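PDB 6AGZ: Old Yellow Enzyme from Pichia, which probably uses its bound flavin mononucleotide to catalyse the asymmetric reduction of carbon-carbon double bonds in enone compounds. Local coordinates for residues N13-I18 with R355-L360; L111-R116 with K166-A171; V186-A189 with L193-Q196; K330-N333 with L339-C342. All coordinates share one frame; numbering follows the deposited sequence.

Interaction 1 (N13-I18 with R355-L360); sequences NLFKPI and RLRDGL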
loop_
_atom_site.group_PDB
_atom_site.type_symbol
_atom_site.label_atom_id
_atom_site.label_comp_id
_atom_site.label_asym_id
_atom_site.label_seq_id
_atom_site.Cartn_x
_atom_site.Cartn_y
_atom_site.Cartn_z
ATOM N N ASN A 13 6.360 9.123 -25.411
ATOM C CA ASN A 13 5.953 7.723 -25.416
ATOM C C ASN A 13 4.489 7.549 -25.788
ATOM O O ASN A 13 4.080 6.435 -26.136
ATOM C CB ASN A 13 6.203 7.092 -24.045
ATOM C CG ASN A 13 7.634 6.627 -23.865
ATOM O OD1 ASN A 13 8.486 6.851 -24.723
ATOM N ND2 ASN A 13 7.905 5.975 -22.739
ATOM N N LEU A 14 3.688 8.618 -25.715
ATOM C CA LEU A 14 2.268 8.507 -26.029
ATOM C C LEU A 14 2.040 7.999 -27.447
ATOM O O LEU A 14 1.022 7.351 -27.717
ATOM C CB LEU A 14 1.577 9.858 -25.835
ATOM C CG LEU A 14 0.051 9.826 -25.949
ATOM C CD1 LEU A 14 -0.545 9.024 -24.802
ATOM C CD2 LEU A 14 -0.535 11.228 -25.992
ATOM N N PHE A 15 2.972 8.268 -28.360
ATOM C CA PHE A 15 2.886 7.770 -29.726
ATOM C C PHE A 15 4.067 6.868 -30.061
ATOM O O PHE A 15 4.548 6.845 -31.195
ATOM C CB PHE A 15 2.770 8.923 -30.718
ATOM C CG PHE A 15 1.441 9.605 -30.669
ATOM C CD1 PHE A 15 0.350 9.063 -31.328
ATOM C CD2 PHE A 15 1.270 10.767 -29.938
ATOM C CE1 PHE A 15 -0.883 9.678 -31.274
ATOM C CE2 PHE A 15 0.041 11.386 -29.880
ATOM C CZ PHE A 15 -1.037 10.841 -30.548
ATOM N N LYS A 16 4.537 6.130 -29.075
ATOM C CA LYS A 16 5.512 5.065 -29.247
ATOM C C LYS A 16 4.794 3.728 -29.180
ATOM O O LYS A 16 4.023 3.496 -28.237
ATOM C CB LYS A 16 6.591 5.140 -28.167
ATOM C CG LYS A 16 7.703 4.106 -28.299
ATOM C CD LYS A 16 8.751 4.269 -27.205
ATOM C CE LYS A 16 9.835 3.206 -27.314
ATOM N NZ LYS A 16 9.587 2.055 -26.398
ATOM N N PRO A 17 4.993 2.842 -30.157
ATOM C CA PRO A 17 4.268 1.566 -30.156
ATOM C C PRO A 17 4.567 0.754 -28.905
ATOM O O PRO A 17 5.602 0.920 -28.254
ATOM C CB PRO A 17 4.786 0.860 -31.416
ATOM C CG PRO A 17 5.316 1.961 -32.283
ATOM C CD PRO A 17 5.861 2.988 -31.337
ATOM N N ILE A 18 3.640 -0.138 -28.566
ATOM C CA ILE A 18 3.777 -0.942 -27.354
ATOM C C ILE A 18 3.023 -2.249 -27.546
ATOM O O ILE A 18 1.953 -2.281 -28.158
ATOM C CB ILE A 18 3.276 -0.178 -26.109
ATOM C CG1 ILE A 18 3.528 -0.992 -24.836
ATOM C CG2 ILE A 18 1.800 0.176 -26.241
ATOM C CD1 ILE A 18 3.023 -0.325 -23.575
ATOM N N ARG A 355 -5.066 15.007 -33.208
ATOM C CA ARG A 355 -4.980 16.330 -32.598
ATOM C C ARG A 355 -3.903 16.367 -31.522
ATOM O O ARG A 355 -3.144 17.339 -31.422
ATOM C CB ARG A 355 -6.333 16.740 -32.010
ATOM C CG ARG A 355 -7.429 16.983 -33.040
ATOM C CD ARG A 355 -8.526 17.865 -32.474
ATOM N NE ARG A 355 -9.832 17.520 -33.028
ATOM C CZ ARG A 355 -10.916 18.287 -32.949
ATOM N NH1 ARG A 355 -10.851 19.453 -32.332
ATOM N NH2 ARG A 355 -12.054 17.872 -33.484
ATOM N N LEU A 356 -3.829 15.320 -30.696
ATOM C CA LEU A 356 -2.751 15.244 -29.717
ATOM C C LEU A 356 -1.408 14.999 -30.390
ATOM O O LEU A 356 -0.378 15.491 -29.915
ATOM C CB LEU A 356 -3.050 14.151 -28.693
ATOM C CG LEU A 356 -4.255 14.412 -27.788
ATOM C CD1 LEU A 356 -4.443 13.270 -26.799
ATOM C CD2 LEU A 356 -4.088 15.737 -27.061
ATOM N N ARG A 357 -1.401 14.252 -31.497
ATOM C CA ARG A 357 -0.158 13.992 -32.213
ATOM C C ARG A 357 0.439 15.277 -32.772
ATOM O O ARG A 357 1.653 15.499 -32.678
ATOM C CB ARG A 357 -0.406 12.987 -33.337
ATOM C CG ARG A 357 0.822 12.645 -34.165
ATOM C CD ARG A 357 0.414 12.023 -35.489
ATOM N NE ARG A 357 -0.325 12.972 -36.319
ATOM C CZ ARG A 357 -1.020 12.640 -37.402
ATOM N NH1 ARG A 357 -1.082 11.374 -37.792
ATOM N NH2 ARG A 357 -1.661 13.574 -38.091
ATOM N N ASP A 358 -0.395 16.137 -33.350
ATOM C CA ASP A 358 0.069 17.350 -34.008
ATOM C C ASP A 358 -0.081 18.595 -33.144
ATOM O O ASP A 358 0.325 19.680 -33.573
ATOM C CB ASP A 358 -0.677 17.542 -35.332
ATOM C CG ASP A 358 -0.653 16.297 -36.197
ATOM O OD1 ASP A 358 0.321 15.520 -36.095
ATOM O OD2 ASP A 358 -1.608 16.092 -36.975
ATOM N N GLY A 359 -0.649 18.472 -31.950
ATOM C CA GLY A 359 -0.801 19.621 -31.075
ATOM C C GLY A 359 -1.900 20.572 -31.494
ATOM O O GLY A 359 -1.743 21.794 -31.364
ATOM N N LEU A 360 -2.999 20.049 -31.989
ATOM C CA LEU A 360 -4.074 20.899 -32.484
ATOM C C LEU A 360 -5.148 21.081 -31.416
ATOM O O LEU A 360 -5.413 20.157 -30.646
ATOM C CB LEU A 360 -4.690 20.301 -33.747
ATOM C CG LEU A 360 -3.681 19.945 -34.849
ATOM C CD1 LEU A 360 -4.273 18.984 -35.879
ATOM C CD2 LEU A 360 -3.138 21.197 -35.539
#
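Phe15 lays one face of its ring on helix 352-358, at the root of the Arg357 side chain. Arg357 CB stands 3.9 Å from the ring centroid and 25° off the normal, a CH-pi contact displaced toward the rim at Phe15 CZ. The backbone joins in, with Phe15 CE2 3.5 Å from Arg357 CA. The two side chains cross at about a right angle, and beyond CB the arginine turns elsewhere: its chain bends at chi3 (65°) and carries the guanidinium to Asp358. There it binds side-on, Arg357 NE to Asp358 OD1 at 2.6 Å and Arg357 NH2 to Asp358 OD2 at 2.8 Å. In this TIM barrel the contact joins the N-terminal segment that leads into the hairpin of strands 18-20 and 23-25 to helix 352-358, the second helix after the last barrel strand. With an alanine at Phe15, Arg357 CB and the helix backbone beside Leu356 would probably lose their cover, opening a gap there. Beside the ring, Leu14 CD2 meets Leu356 CD1 more loosely, at 4.5 Å, while Leu14 also rests on Ile340 of strand 338-341.

Interaction 2 (L111-R116 with K166-A171); sequences LWNLGR and KDYVNA
Tyr168 reaches from helix 158-179 to the end of strand 106-112, passing Leu111 and ending against Asn113. From CB, its chi1 of -91° departs from the usual staggered values and swings the ring toward the strand. Along one side of the ring, Tyr168 CD2 lies 4.1 Å from Leu111 CD1, the two side chains running past each other in opposite directions. On the other side, Tyr168 CE1 is 3.9 Å from Asn113 ND2, the amide plane turned 36° from the ring. The tip is closest: Tyr168 OH sits 3.3 Å from Asn113 CB and 2.6 Å from a water in the plane of the ring, which can donate to Leu111 O (2.8 Å). Both Leu111 methyls meet Ala171 CB, CD1 at 3.9 Å. Strand 106-112, helix 158-179 and strand 183-187 form one beta-alpha-beta crossover of the barrel, and Phe75 and Val223 add to the packing on Tyr168. A leucine in place of Tyr168 would probably leave the bridging water without its phenolic partner and weaken the cover over Asn113. Helix and strand thus meet through carbon packing around a buried polar point, where water links the phenol to a strand carbonyl instead of a direct bond.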
loop_
_atom_site.group_PDB
_atom_site.type_symbol
_atom_site.label_atom_id
_atom_site.label_comp_id
_atom_site.label_asym_id
_atom_site.label_seq_id
_atom_site.Cartn_x
_atom_site.Cartn_y
_atom_site.Cartn_z
ATOM N N LEU A 111 -16.684 -5.348 -18.999
ATOM C CA LEU A 111 -17.878 -6.042 -18.536
ATOM C C LEU A 111 -18.412 -5.370 -17.277
ATOM O O LEU A 111 -17.665 -5.156 -16.318
ATOM C CB LEU A 111 -17.585 -7.517 -18.263
ATOM C CG LEU A 111 -17.284 -8.387 -19.482
ATOM C CD1 LEU A 111 -17.153 -9.849 -19.072
ATOM C CD2 LEU A 111 -18.352 -8.216 -20.554
ATOM N N TRP A 112 -19.705 -5.062 -17.281
ATOM C CA TRP A 112 -20.346 -4.306 -16.215
ATOM C C TRP A 112 -21.217 -5.220 -15.364
ATOM O O TRP A 112 -21.836 -6.159 -15.875
ATOM C CB TRP A 112 -21.205 -3.179 -16.798
ATOM C CG TRP A 112 -21.254 -1.929 -15.968
ATOM C CD1 TRP A 112 -20.593 -1.687 -14.800
ATOM C CD2 TRP A 112 -22.005 -0.745 -16.258
ATOM N NE1 TRP A 112 -20.886 -0.422 -14.344
ATOM C CE2 TRP A 112 -21.747 0.178 -15.225
ATOM C CE3 TRP A 112 -22.861 -0.371 -17.299
ATOM C CZ2 TRP A 112 -22.326 1.443 -15.195
ATOM C CZ3 TRP A 112 -23.431 0.887 -17.268
ATOM C CH2 TRP A 112 -23.162 1.778 -16.224
ATOM N N ASN A 113 -21.257 -4.939 -14.064
ATOM C CA ASN A 113 -22.197 -5.589 -13.155
ATOM C C ASN A 113 -22.583 -4.562 -12.103
ATOM O O ASN A 113 -21.726 -4.107 -11.340
ATOM C CB ASN A 113 -21.593 -6.837 -12.508
ATOM C CG ASN A 113 -22.642 -7.720 -11.855
ATOM O OD1 ASN A 113 -23.670 -7.238 -11.378
ATOM N ND2 ASN A 113 -22.389 -9.022 -11.836
ATOM N N LEU A 114 -23.867 -4.203 -12.065
ATOM C CA LEU A 114 -24.290 -3.028 -11.311
ATOM C C LEU A 114 -24.398 -3.301 -9.816
ATOM O O LEU A 114 -23.950 -2.485 -9.003
ATOM C CB LEU A 114 -25.623 -2.515 -11.857
ATOM C CG LEU A 114 -25.581 -2.028 -13.306
ATOM C CD1 LEU A 114 -26.898 -1.383 -13.705
ATOM C CD2 LEU A 114 -24.429 -1.059 -13.502
ATOM N N GLY A 115 -24.990 -4.429 -9.431
ATOM C CA GLY A 115 -25.211 -4.665 -8.016
ATOM C C GLY A 115 -26.256 -3.713 -7.464
ATOM O O GLY A 115 -27.294 -3.462 -8.085
ATOM N N ARG A 116 -25.978 -3.163 -6.280
ATOM C CA ARG A 116 -26.903 -2.232 -5.642
ATOM C C ARG A 116 -26.959 -0.874 -6.335
ATOM O O ARG A 116 -27.667 0.017 -5.854
ATOM C CB ARG A 116 -26.532 -2.046 -4.169
ATOM C CG ARG A 116 -25.265 -1.239 -3.932
ATOM C CD ARG A 116 -24.959 -1.133 -2.445
ATOM N NE ARG A 116 -23.850 -0.224 -2.171
ATOM C CZ ARG A 116 -23.430 0.091 -0.950
ATOM N NH1 ARG A 116 -24.025 -0.429 0.114
ATOM N NH2 ARG A 116 -22.413 0.929 -0.792
ATOM N N LYS A 166 -20.215 -17.820 -13.429
ATOM C CA LYS A 166 -20.506 -18.460 -14.710
ATOM C C LYS A 166 -20.919 -17.437 -15.763
ATOM O O LYS A 166 -20.541 -17.553 -16.936
ATOM C CB LYS A 166 -21.593 -19.519 -14.529
ATOM C CG LYS A 166 -21.214 -20.630 -13.563
ATOM C CD LYS A 166 -22.311 -21.678 -13.456
ATOM C CE LYS A 166 -21.956 -22.741 -12.428
ATOM N NZ LYS A 166 -23.122 -23.607 -12.095
ATOM N N ASP A 167 -21.686 -16.420 -15.362
ATOM C CA ASP A 167 -22.099 -15.385 -16.304
ATOM C C ASP A 167 -20.906 -14.574 -16.793
ATOM O O ASP A 167 -20.839 -14.212 -17.974
ATOM C CB ASP A 167 -23.139 -14.466 -15.661
ATOM C CG ASP A 167 -24.473 -15.152 -15.444
ATOM O OD1 ASP A 167 -24.687 -16.240 -16.019
ATOM O OD2 ASP A 167 -25.309 -14.598 -14.699
ATOM N N TYR A 168 -19.962 -14.267 -15.898
ATOM C CA TYR A 168 -18.736 -13.601 -16.329
ATOM C C TYR A 168 -17.986 -14.442 -17.353
ATOM O O TYR A 168 -17.488 -13.914 -18.356
ATOM C CB TYR A 168 -17.839 -13.305 -15.127
ATOM C CG TYR A 168 -18.064 -11.954 -14.487
ATOM C CD1 TYR A 168 -18.712 -11.842 -13.264
ATOM C CD2 TYR A 168 -17.618 -10.790 -15.101
ATOM C CE1 TYR A 168 -18.913 -10.609 -12.670
ATOM C CE2 TYR A 168 -17.816 -9.551 -14.516
ATOM C CZ TYR A 168 -18.464 -9.467 -13.301
ATOM O OH TYR A 168 -18.663 -8.239 -12.713
ATOM N N VAL A 169 -17.896 -15.754 -17.119
ATOM C CA VAL A 169 -17.201 -16.627 -18.065
ATOM C C VAL A 169 -17.900 -16.610 -19.420
ATOM O O VAL A 169 -17.257 -16.481 -20.471
ATOM C CB VAL A 169 -17.096 -18.055 -17.502
ATOM C CG1 VAL A 169 -16.497 -18.992 -18.541
ATOM C CG2 VAL A 169 -16.264 -18.059 -16.233
ATOM N N ASN A 170 -19.230 -16.735 -19.414
ATOM C CA ASN A 170 -19.979 -16.763 -20.668
ATOM C C ASN A 170 -19.841 -15.451 -21.431
ATOM O O ASN A 170 -19.656 -15.452 -22.656
ATOM C CB ASN A 170 -21.449 -17.075 -20.389
ATOM C CG ASN A 170 -22.314 -16.974 -21.630
ATOM O OD1 ASN A 170 -22.208 -17.792 -22.543
ATOM N ND2 ASN A 170 -23.181 -15.968 -21.666
ATOM N N ALA A 171 -19.925 -14.320 -20.726
ATOM C CA ALA A 171 -19.786 -13.027 -21.390
ATOM C C ALA A 171 -18.379 -12.838 -21.944
ATOM O O ALA A 171 -18.206 -12.293 -23.042
ATOM C CB ALA A 171 -20.138 -11.898 -20.424
HETATM O O HOH W 1 -17.944 -5.975 -13.700
#

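Interaction 3 (V186-A189 with L193-Q196); sequences VHSA and LLDQ. With FMN (flavin mononucleotide), chain C.
Ser188 O and Asp195 OD1 are bridged by one water, which donates to the carbonyl at 2.7 Å and to the carboxylate at 2.9 Å. The other carboxylate oxygen, Asp195 OD2, is held by Gly191 N and Ser249 OG, so both ends of the group are occupied. Two more waters accept from the first turn of helix 193-198. One takes Asp195 N at 3.2 Å and lies 3.0 Å from Ala189 O; the other takes Leu194 N at 3.2 Å and can donate to His187 O, which the first reaches only weakly. They stand where no preceding helical turn could supply carbonyls. Apolar packing accompanies the waters: Val186 CG1 and Leu194 CD1 are pressed to 3.4 Å, tighter than usual van der Waals contact, their side chains crossing at about a right angle. A chi1 of -174° turns Ser188 OG away from its own nitrogen and against Leu194 CB, where it is buried with no polar partner in the model. His187 belongs to the flavin mononucleotide pocket; Ala189 N donates to its ND1 at 3.2 Å, 154° at the hydrogen, which helps fix the imidazole rotation while flavin O2 lies over a face of the ring. In the barrel, strand 183-187 runs between strands 106-112 and 236-240, and helix 218-231 packs on this junction through Leu220 and Ile224 against Val186 and through Leu219 against Leu194.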
loop_
_atom_site.group_PDB
_atom_site.type_symbol
_atom_site.label_atom_id
_atom_site.label_comp_id
_atom_site.label_asym_id
_atom_site.label_seq_id
_atom_site.Cartn_x
_atom_site.Cartn_y
_atom_site.Cartn_z
ATOM N N VAL A 186 -12.561 -6.462 -16.763
ATOM C CA VAL A 186 -13.463 -6.648 -15.634
ATOM C C VAL A 186 -13.586 -5.319 -14.897
ATOM O O VAL A 186 -12.612 -4.815 -14.330
ATOM C CB VAL A 186 -12.970 -7.763 -14.707
ATOM C CG1 VAL A 186 -13.792 -7.793 -13.452
ATOM C CG2 VAL A 186 -13.047 -9.105 -15.418
ATOM N N HIS A 187 -14.784 -4.737 -14.926
ATOM C CA HIS A 187 -15.073 -3.502 -14.205
ATOM C C HIS A 187 -15.227 -3.837 -12.727
ATOM O O HIS A 187 -16.202 -4.482 -12.326
ATOM C CB HIS A 187 -16.332 -2.843 -14.760
ATOM C CG HIS A 187 -16.553 -1.441 -14.283
ATOM N ND1 HIS A 187 -15.924 -0.921 -13.171
ATOM C CD2 HIS A 187 -17.336 -0.448 -14.770
ATOM C CE1 HIS A 187 -16.310 0.330 -12.994
ATOM N NE2 HIS A 187 -17.166 0.641 -13.951
ATOM N N SER A 188 -14.264 -3.412 -11.917
ATOM C CA SER A 188 -14.272 -3.649 -10.480
ATOM C C SER A 188 -14.071 -2.344 -9.728
ATOM O O SER A 188 -13.405 -2.297 -8.689
ATOM C CB SER A 188 -13.206 -4.670 -10.089
ATOM O OG SER A 188 -13.301 -5.009 -8.717
ATOM N N ALA A 189 -14.648 -1.261 -10.243
ATOM C CA ALA A 189 -14.436 0.071 -9.701
ATOM C C ALA A 189 -15.768 0.793 -9.541
ATOM O O ALA A 189 -16.823 0.305 -9.956
ATOM C CB ALA A 189 -13.498 0.888 -10.599
ATOM N N LEU A 193 -20.769 -3.820 -8.513
ATOM C CA LEU A 193 -20.897 -5.044 -7.718
ATOM C C LEU A 193 -19.566 -5.507 -7.132
ATOM O O LEU A 193 -19.449 -5.720 -5.918
ATOM C CB LEU A 193 -21.510 -6.163 -8.562
ATOM C CG LEU A 193 -21.747 -7.436 -7.741
ATOM C CD1 LEU A 193 -22.961 -7.281 -6.834
ATOM C CD2 LEU A 193 -21.878 -8.669 -8.619
ATOM N N LEU A 194 -18.554 -5.682 -7.981
ATOM C CA LEU A 194 -17.282 -6.211 -7.497
ATOM C C LEU A 194 -16.640 -5.264 -6.493
ATOM O O LEU A 194 -16.116 -5.700 -5.458
ATOM C CB LEU A 194 -16.343 -6.475 -8.671
ATOM C CG LEU A 194 -16.942 -7.267 -9.832
ATOM C CD1 LEU A 194 -15.835 -7.746 -10.724
ATOM C CD2 LEU A 194 -17.773 -8.444 -9.351
ATOM N N ASP A 195 -16.678 -3.959 -6.777
ATOM C CA ASP A 195 -16.210 -2.982 -5.803
ATOM C C ASP A 195 -16.999 -3.093 -4.505
ATOM O O ASP A 195 -16.424 -3.021 -3.413
ATOM C CB ASP A 195 -16.313 -1.571 -6.385
ATOM C CG ASP A 195 -15.457 -0.569 -5.636
ATOM O OD1 ASP A 195 -14.368 -0.956 -5.163
ATOM O OD2 ASP A 195 -15.873 0.603 -5.520
ATOM N N GLN A 196 -18.320 -3.283 -4.606
ATOM C CA GLN A 196 -19.138 -3.481 -3.412
ATOM C C GLN A 196 -18.636 -4.659 -2.589
ATOM O O GLN A 196 -18.627 -4.603 -1.353
ATOM C CB GLN A 196 -20.602 -3.689 -3.800
ATOM C CG GLN A 196 -21.238 -2.509 -4.506
ATOM C CD GLN A 196 -22.496 -2.893 -5.258
ATOM O OE1 GLN A 196 -23.181 -3.851 -4.898
ATOM N NE2 GLN A 196 -22.802 -2.152 -6.317
HETATM N N1 FMN C . -15.462 4.328 -16.429
HETATM C C2 FMN C . -15.674 2.962 -16.438
HETATM O O2 FMN C . -14.848 2.209 -15.923
HETATM N N3 FMN C . -16.810 2.438 -17.019
HETATM C C4 FMN C . -17.737 3.280 -17.595
HETATM O O4 FMN C . -18.753 2.821 -18.116
HETATM C C4A FMN C . -17.526 4.653 -17.587
HETATM N N5 FMN C . -18.454 5.489 -18.163
HETATM C C5A FMN C . -18.249 6.852 -18.163
HETATM C C6 FMN C . -19.192 7.689 -18.746
HETATM C C7 FMN C . -18.995 9.064 -18.749
HETATM C C7M FMN C . -20.011 9.966 -19.381
HETATM C C8 FMN C . -17.855 9.603 -18.167
HETATM C C8M FMN C . -17.641 11.088 -18.169
HETATM C C9 FMN C . -16.915 8.765 -17.582
HETATM C C9A FMN C . -17.107 7.386 -17.579
HETATM N N10 FMN C . -16.174 6.547 -16.996
HETATM C C10 FMN C . -16.384 5.180 -17.001
HETATM C "C1'" FMN C . -14.931 7.117 -16.374
HETATM C "C2'" FMN C . -13.899 7.305 -17.490
HETATM O "O2'" FMN C . -13.588 6.048 -18.051
HETATM C "C3'" FMN C . -12.620 7.996 -17.021
HETATM O "O3'" FMN C . -11.959 7.195 -16.068
HETATM C "C4'" FMN C . -12.923 9.370 -16.432
HETATM O "O4'" FMN C . -13.790 10.074 -17.293
HETATM C "C5'" FMN C . -11.656 10.195 -16.238
HETATM O "O5'" FMN C . -10.959 10.283 -17.461
HETATM P P FMN C . -10.905 11.679 -18.261
HETATM O O1P FMN C . -10.425 12.764 -17.327
HETATM O O2P FMN C . -9.953 11.564 -19.427
HETATM O O3P FMN C . -12.287 12.008 -18.769
HETATM O O HOH W 2 -18.977 -4.630 -10.992
HETATM O O HOH W 3 -17.297 -2.661 -9.629
HETATM O O HOH W 4 -12.326 -0.350 -7.079
#

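Interaction 4 (K330-N333 with L339-C342); sequences KDVN and LIGC. With FMN (flavin mononucleotide), chain C.
Helix-on-strand packing, purely apolar at its centre, joins Val332 of helix 328-334 to Ile340 of strand 338-341, the last strand of the barrel. The helix is the crossover between strands 313-316 and 338-341, and the contact lies on its inner face. Val332 CB approaches Ile340 CG1 to 3.7 Å, with Val332 CG2 alongside at 3.8 Å from the same atom, and the two side chains cross at about a right angle. Ile340 places this CG1 branch opposite its carbonyl carbon (chi1 -63°), which brings it up to the valine. Its end, Ile340 CD1, extends to Asp331 CB at 4.4 Å, touching only the aliphatic root of that residue. The Asp331 carboxylate is engaged elsewhere, OD2 with Tyr319 OH. Further along the chain the strand runs to the cofactor: Cys342 CA comes within 3.3 Å of the flavin phosphate oxygen O2P, and Gly341 O lies 3.8 Å from that oxygen. Gly318 N and Ser343 N are hydrogen-bonded to the flavin mononucleotide from the loops after strands 313-316 and 338-341. Phosphate held at the C-terminal ends of the last two barrel strands, 313-316 and 338-341, is the familiar phosphate site of flavin-binding TIM barrels.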
loop_
_atom_site.group_PDB
_atom_site.type_symbol
_atom_site.label_atom_id
_atom_site.label_comp_id
_atom_site.label_asym_id
_atom_site.label_seq_id
_atom_site.Cartn_x
_atom_site.Cartn_y
_atom_site.Cartn_z
ATOM N N LYS A 330 5.006 13.335 -18.075
ATOM C CA LYS A 330 5.770 12.720 -16.995
ATOM C C LYS A 330 5.407 11.250 -16.825
ATOM O O LYS A 330 6.286 10.387 -16.738
ATOM C CB LYS A 330 5.528 13.489 -15.696
ATOM C CG LYS A 330 6.404 13.076 -14.525
ATOM C CD LYS A 330 5.863 13.660 -13.226
ATOM C CE LYS A 330 6.809 13.431 -12.059
ATOM N NZ LYS A 330 7.928 14.413 -12.053
ATOM N N ASP A 331 4.108 10.943 -16.792
ATOM C CA ASP A 331 3.690 9.576 -16.497
ATOM C C ASP A 331 3.935 8.642 -17.677
ATOM O O ASP A 331 4.397 7.511 -17.489
ATOM C CB ASP A 331 2.219 9.551 -16.086
ATOM C CG ASP A 331 1.976 10.231 -14.753
ATOM O OD1 ASP A 331 2.965 10.576 -14.072
ATOM O OD2 ASP A 331 0.797 10.416 -14.384
ATOM N N VAL A 332 3.632 9.088 -18.898
ATOM C CA VAL A 332 3.805 8.203 -20.046
ATOM C C VAL A 332 5.284 8.003 -20.355
ATOM O O VAL A 332 5.674 6.956 -20.886
ATOM C CB VAL A 332 3.032 8.732 -21.272
ATOM C CG1 VAL A 332 3.807 9.834 -21.984
ATOM C CG2 VAL A 332 2.712 7.591 -22.230
ATOM N N ASN A 333 6.131 8.979 -20.020
ATOM C CA ASN A 333 7.567 8.832 -20.223
ATOM C C ASN A 333 8.283 8.247 -19.013
ATOM O O ASN A 333 9.475 7.938 -19.113
ATOM C CB ASN A 333 8.197 10.185 -20.579
ATOM C CG ASN A 333 7.910 10.607 -22.008
ATOM O OD1 ASN A 333 7.539 9.786 -22.849
ATOM N ND2 ASN A 333 8.089 11.890 -22.291
ATOM N N LEU A 339 0.065 3.270 -20.323
ATOM C CA LEU A 339 -0.920 3.801 -21.251
ATOM C C LEU A 339 -1.637 4.982 -20.607
ATOM O O LEU A 339 -1.803 5.038 -19.387
ATOM C CB LEU A 339 -1.938 2.729 -21.646
ATOM C CG LEU A 339 -1.402 1.394 -22.169
ATOM C CD1 LEU A 339 -2.546 0.420 -22.407
ATOM C CD2 LEU A 339 -0.596 1.593 -23.440
ATOM N N ILE A 340 -2.067 5.927 -21.439
ATOM C CA ILE A 340 -2.756 7.128 -20.978
ATOM C C ILE A 340 -4.159 7.125 -21.566
ATOM O O ILE A 340 -4.324 7.106 -22.793
ATOM C CB ILE A 340 -2.001 8.408 -21.366
ATOM C CG1 ILE A 340 -0.624 8.436 -20.698
ATOM C CG2 ILE A 340 -2.806 9.636 -20.973
ATOM C CD1 ILE A 340 -0.676 8.587 -19.191
ATOM N N GLY A 341 -5.163 7.143 -20.695
ATOM C CA GLY A 341 -6.554 7.150 -21.112
ATOM C C GLY A 341 -7.155 8.549 -21.022
ATOM O O GLY A 341 -6.949 9.259 -20.040
ATOM N N CYS A 342 -7.888 8.925 -22.066
ATOM C CA CYS A 342 -8.595 10.203 -22.120
ATOM C C CYS A 342 -10.022 9.929 -22.574
ATOM O O CYS A 342 -10.244 9.535 -23.724
ATOM C CB CYS A 342 -7.896 11.184 -23.062
ATOM S SG CYS A 342 -6.144 11.448 -22.700
HETATM N N1 FMN C . -15.462 4.328 -16.429
HETATM C C2 FMN C . -15.674 2.962 -16.438
HETATM O O2 FMN C . -14.848 2.209 -15.923
HETATM N N3 FMN C . -16.810 2.438 -17.019
HETATM C C4 FMN C . -17.737 3.280 -17.595
HETATM O O4 FMN C . -18.753 2.821 -18.116
HETATM C C4A FMN C . -17.526 4.653 -17.587
HETATM N N5 FMN C . -18.454 5.489 -18.163
HETATM C C5A FMN C . -18.249 6.852 -18.163
HETATM C C6 FMN C . -19.192 7.689 -18.746
HETATM C C7 FMN C . -18.995 9.064 -18.749
HETATM C C7M FMN C . -20.011 9.966 -19.381
HETATM C C8 FMN C . -17.855 9.603 -18.167
HETATM C C8M FMN C . -17.641 11.088 -18.169
HETATM C C9 FMN C . -16.915 8.765 -17.582
HETATM C C9A FMN C . -17.107 7.386 -17.579
HETATM N N10 FMN C . -16.174 6.547 -16.996
HETATM C C10 FMN C . -16.384 5.180 -17.001
HETATM C "C1'" FMN C . -14.931 7.117 -16.374
HETATM C "C2'" FMN C . -13.899 7.305 -17.490
HETATM O "O2'" FMN C . -13.588 6.048 -18.051
HETATM C "C3'" FMN C . -12.620 7.996 -17.021
HETATM O "O3'" FMN C . -11.959 7.195 -16.068
HETATM C "C4'" FMN C . -12.923 9.370 -16.432
HETATM O "O4'" FMN C . -13.790 10.074 -17.293
HETATM C "C5'" FMN C . -11.656 10.195 -16.238
HETATM O "O5'" FMN C . -10.959 10.283 -17.461
HETATM P P FMN C . -10.905 11.679 -18.261
HETATM O O1P FMN C . -10.425 12.764 -17.327
HETATM O O2P FMN C . -9.953 11.564 -19.427
HETATM O O3P FMN C . -12.287 12.008 -18.769
#

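The four contacts fall into two pairs. Interactions 1 and 4 have centres about 10 Å apart and touch directly, Asn13 N meeting Asn333 OD1 at 2.9 Å and Asn13 ND2 meeting Val332 O at 3.1 Å. Interactions 2 and 3 are also about 10 Å apart between centres; Leu114 O and Gln196 NE2 join them at 2.9 Å, and Trp112 packs on His187. Across the barrel the centres of interactions 1 and 2 are about 34 Å apart, on opposite sides of the chain's centre. Interactions 3 and 4, about 23 Å apart between centres, meet the same flavin mononucleotide, one at the isoalloxazine O2 and the other at the phosphate.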